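Local coordinates for sterol regulatory element-binding protein cleavage-activating protein (Schizosaccharomyces pombe, PDB 4YHC) that escorts the transcription factor precursor sre1 for processing when sterol or oxygen is low, here represented by its cytoplasmic WD40 domain, at residues S10-T13 with E17-F20; W413-S416 with K421-S424. The protein carries 9 engineered substitutions. All blocks are in the same frame, centred on the assembly; numbering follows the deposited sequence.

Overall arrangement
Both interactions are local folds-back of the chain, on the same side of the propeller, with centres about 12 Å apart, yet they differ in burial and chemistry. Interaction 1, on the surface, joins the loop after strand 6-8 to helix 15-19 through carboxylates, the N-H and hydroxyl of T13, and waters. Interaction 2 is partly buried and pairs strands 406-416 and 421-432, with regular backbone bonds and with W413 and M414 buried on opposite faces of the sheet. They meet at F20, whose CZ packs 3.5 Å from W413 C. K425, directly after the second strand segment of interaction 2, gives its charge to D12 of interaction 1.

Interaction 1 of 2, residues S10-T13 with E17-F20; sequences STDT and EEKF
E17 reaches back to T13, and D12 lies against the backbone of E18, so a loop and the helix that follows it are joined by a few polar contacts. The direct hydrogen bonds converge on one oxygen. T13 N lies 2.7 Å from E17 OE1 in a nearly straight bond (N-H...O 170°), meeting the acceptor almost along its C-O axis. T13 OG1 donates to the same E17 OE1 at 2.9 Å, but from 42° out of the carboxylate plane. Two donors from one residue thus hold OE1 in place and so restrain the carboxylate, which an extended chain (chi2 177°) carries out to the loop.

The second group is electrostatic. D12 OD1 stands 3.4 Å from E17 O, a pair of acceptors that cannot bond to each other; K425 reconciles them, its NZ forming a salt bridge with D12 OD1 and hydrogen bonds to E17 O and F20 O. D12 OD1 is also 4.5 Å from E17 OE1, a proximity of like charges that the lysine probably offsets in part.

Van der Waals and water contacts complete the set. D12 OD2 rests 3.3 Å from E18 CA, while E17 CB lies 3.6 Å from D12 OD1. Water 1 bridges D12 and E18, 2.6 Å from D12 OD2 and 2.8 Å from E18 O. Water 2 is held by E18 OE2 and only weakly by D12 O.

At the helix start, T14 OG1 hydrogen-bonds to E17 N, adding to the side-chain grip on this first turn. Helix 15-19 then leads into strand 20-24, which, from near the N-terminus, completes the sheet of the C-terminal strands beside 456-462, the ring closure typical of WD40 beta-propellers.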
# COMPACT_ATOMS: atom_id res chain seq x y z
N SER A 10 -20.57 1.71 -23.40
CA SER A 10 -21.78 0.96 -23.59
C SER A 10 -22.65 1.00 -22.35
O SER A 10 -22.15 0.90 -21.25
CB SER A 10 -21.45 -0.48 -23.96
OG SER A 10 -20.81 -0.44 -25.21
N THR A 11 -23.96 1.11 -22.54
CA THR A 11 -24.90 0.93 -21.46
C THR A 11 -24.80 -0.45 -20.83
O THR A 11 -24.61 -1.43 -21.54
CB THR A 11 -26.32 1.23 -21.98
OG1 THR A 11 -26.31 2.59 -22.48
CG2 THR A 11 -27.37 1.11 -20.87
N ASP A 12 -24.85 -0.54 -19.49
CA ASP A 12 -24.76 -1.83 -18.80
C ASP A 12 -26.00 -2.68 -19.13
O ASP A 12 -27.09 -2.16 -19.22
CB ASP A 12 -24.67 -1.65 -17.28
CG ASP A 12 -23.43 -0.89 -16.86
OD1 ASP A 12 -22.35 -1.22 -17.38
OD2 ASP A 12 -23.53 0.07 -16.07
N THR A 13 -25.81 -3.98 -19.29
CA THR A 13 -26.90 -4.90 -19.54
C THR A 13 -27.14 -5.91 -18.44
O THR A 13 -27.99 -6.79 -18.62
CB THR A 13 -26.64 -5.68 -20.83
OG1 THR A 13 -25.52 -6.58 -20.65
CG2 THR A 13 -26.32 -4.72 -21.98
N GLU A 17 -22.44 -5.87 -14.46
CA GLU A 17 -21.74 -4.82 -15.20
C GLU A 17 -21.93 -3.50 -14.58
O GLU A 17 -21.04 -2.68 -14.58
CB GLU A 17 -22.25 -4.72 -16.63
CG GLU A 17 -21.85 -5.95 -17.41
CD GLU A 17 -22.41 -5.93 -18.81
OE1 GLU A 17 -23.43 -5.22 -19.09
OE2 GLU A 17 -21.83 -6.62 -19.66
N GLU A 18 -23.13 -3.27 -14.08
CA GLU A 18 -23.42 -2.02 -13.47
C GLU A 18 -22.50 -1.70 -12.27
O GLU A 18 -22.13 -0.55 -12.05
CB GLU A 18 -24.90 -2.01 -13.04
CG GLU A 18 -25.31 -0.62 -12.61
CD GLU A 18 -26.77 -0.53 -12.21
OE1 GLU A 18 -27.02 0.27 -11.30
OE2 GLU A 18 -27.63 -1.24 -12.82
N LYS A 19 -22.20 -2.70 -11.47
CA LYS A 19 -21.33 -2.56 -10.30
C LYS A 19 -19.85 -2.31 -10.63
O LYS A 19 -19.09 -1.87 -9.78
CB LYS A 19 -21.43 -3.82 -9.48
CG LYS A 19 -22.82 -3.91 -8.89
CD LYS A 19 -23.05 -4.98 -7.89
CE LYS A 19 -22.53 -6.31 -8.33
NZ LYS A 19 -22.38 -7.15 -7.13
N PHE A 20 -19.44 -2.62 -11.85
CA PHE A 20 -18.09 -2.28 -12.32
C PHE A 20 -17.99 -0.83 -12.77
O PHE A 20 -18.61 -0.38 -13.77
CB PHE A 20 -17.68 -3.27 -13.47
CG PHE A 20 -16.29 -3.05 -14.01
CD1 PHE A 20 -15.29 -2.54 -13.25
CD2 PHE A 20 -15.99 -3.41 -15.32
CE1 PHE A 20 -14.02 -2.40 -13.77
CE2 PHE A 20 -14.75 -3.23 -15.85
CZ PHE A 20 -13.73 -2.73 -15.06
O HOH W 1 -21.67 0.83 -14.42
O HOH W 2 -27.99 -2.01 -15.91

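Interaction 2 of 2, residues W413-S416 with K421-S424; sequences WMYS and KHRS. Engineered in segment 421-424: S424 (natural residue Cys).
H422 lays its imidazole along the strand toward W413, with CG anti to the backbone N (chi1 -163°). Its CB sits near M414 O and Y415 CD1. CG comes 3.7 Å from M414 O, which lies over one face of the ring. CD2 presents the ring edge to Y415 CD1 at 4.2 Å, CE1 touches W413 CB at 3.8 Å, and the tip, NE2, is 3.8 Å from W413 CE3. The planes of the imidazole and the six-membered ring of W413 are only 20° apart, but slid so far that they barely overlap. With an alanine in place of H422, the indole is likely to lose its neighbour at CE3 and M414 O the ring beside it, though S353 would still hold W413 NE1.

The backbones run antiparallel, the short axes at 167°. M414 and R423 form a hydrogen-bonded pair, M414 N to R423 O and R423 N to M414 O both being 2.9 Å; S416 N to K421 O is 2.8 Å, and K421 N to S416 O is longer at 3.3 Å. On the other face from H422, M414 CG packs 3.6 Å from R423 CB, and M414 SD lies at the edge of the guanidinium, whose buried NE has no polar partner in the model. Strands 406-416 and 421-432 thus form a beta hairpin, two neighbouring strands of a propeller blade's antiparallel meander; the predicted fifth WD repeat ends within the second.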
# COMPACT_ATOMS: atom_id res chain seq x y z
N TRP A 413 -10.56 -2.73 -17.16
CA TRP A 413 -10.93 -4.10 -16.90
C TRP A 413 -10.77 -4.51 -15.46
O TRP A 413 -10.06 -3.87 -14.68
CB TRP A 413 -10.14 -5.07 -17.81
CG TRP A 413 -8.62 -4.92 -17.75
CD1 TRP A 413 -7.85 -4.23 -18.54
CD2 TRP A 413 -7.75 -5.57 -16.80
NE1 TRP A 413 -6.52 -4.36 -18.17
CE2 TRP A 413 -6.44 -5.20 -17.11
CE3 TRP A 413 -7.96 -6.42 -15.75
CZ2 TRP A 413 -5.32 -5.63 -16.35
CZ3 TRP A 413 -6.88 -6.83 -14.99
CH2 TRP A 413 -5.56 -6.45 -15.32
N MET A 414 -11.40 -5.64 -15.12
CA MET A 414 -11.26 -6.20 -13.80
C MET A 414 -11.19 -7.67 -13.86
O MET A 414 -11.69 -8.28 -14.79
CB MET A 414 -12.45 -5.79 -12.94
CG MET A 414 -13.83 -6.16 -13.48
SD MET A 414 -15.18 -6.19 -12.19
CE MET A 414 -14.63 -7.39 -11.00
N TYR A 415 -10.56 -8.26 -12.86
CA TYR A 415 -10.52 -9.67 -12.70
C TYR A 415 -10.86 -10.01 -11.23
O TYR A 415 -10.19 -9.52 -10.29
CB TYR A 415 -9.13 -10.22 -13.05
CG TYR A 415 -9.02 -11.74 -12.98
CD1 TYR A 415 -9.67 -12.55 -13.93
CD2 TYR A 415 -8.29 -12.35 -11.98
CE1 TYR A 415 -9.60 -13.94 -13.87
CE2 TYR A 415 -8.22 -13.73 -11.89
CZ TYR A 415 -8.86 -14.52 -12.84
OH TYR A 415 -8.77 -15.87 -12.72
N SER A 416 -11.88 -10.85 -11.04
CA SER A 416 -12.24 -11.33 -9.71
C SER A 416 -11.50 -12.62 -9.47
O SER A 416 -11.80 -13.64 -10.14
CB SER A 416 -13.76 -11.57 -9.65
OG SER A 416 -14.09 -12.17 -8.41
N LYS A 421 -13.28 -14.57 -12.91
CA LYS A 421 -14.12 -13.89 -13.84
C LYS A 421 -13.48 -12.58 -14.24
O LYS A 421 -13.14 -11.76 -13.39
CB LYS A 421 -15.49 -13.63 -13.18
CG LYS A 421 -16.52 -12.95 -14.12
CD LYS A 421 -16.75 -13.72 -15.43
CE LYS A 421 -17.44 -12.88 -16.52
NZ LYS A 421 -18.90 -12.71 -16.20
N HIS A 422 -13.32 -12.39 -15.55
CA HIS A 422 -12.83 -11.18 -16.13
C HIS A 422 -13.99 -10.35 -16.68
O HIS A 422 -14.99 -10.91 -17.10
CB HIS A 422 -11.91 -11.58 -17.27
CG HIS A 422 -11.03 -10.48 -17.72
ND1 HIS A 422 -11.41 -9.56 -18.68
CD2 HIS A 422 -9.77 -10.14 -17.35
CE1 HIS A 422 -10.42 -8.71 -18.89
NE2 HIS A 422 -9.41 -9.05 -18.10
N ARG A 423 -13.88 -9.02 -16.62
CA ARG A 423 -14.87 -8.11 -17.25
C ARG A 423 -14.13 -6.93 -17.83
O ARG A 423 -13.19 -6.44 -17.21
CB ARG A 423 -15.80 -7.54 -16.20
CG ARG A 423 -17.09 -8.26 -16.03
CD ARG A 423 -18.03 -7.49 -15.11
NE ARG A 423 -18.20 -8.21 -13.86
CZ ARG A 423 -18.96 -9.28 -13.73
NH1 ARG A 423 -19.63 -9.76 -14.77
NH2 ARG A 423 -19.06 -9.88 -12.55
N SER A 424 -14.57 -6.40 -18.96
CA SER A 424 -13.93 -5.25 -19.53
C SER A 424 -14.95 -4.30 -20.08
O SER A 424 -16.04 -4.70 -20.39
CB SER A 424 -12.93 -5.63 -20.61
OG SER A 424 -13.65 -6.22 -21.67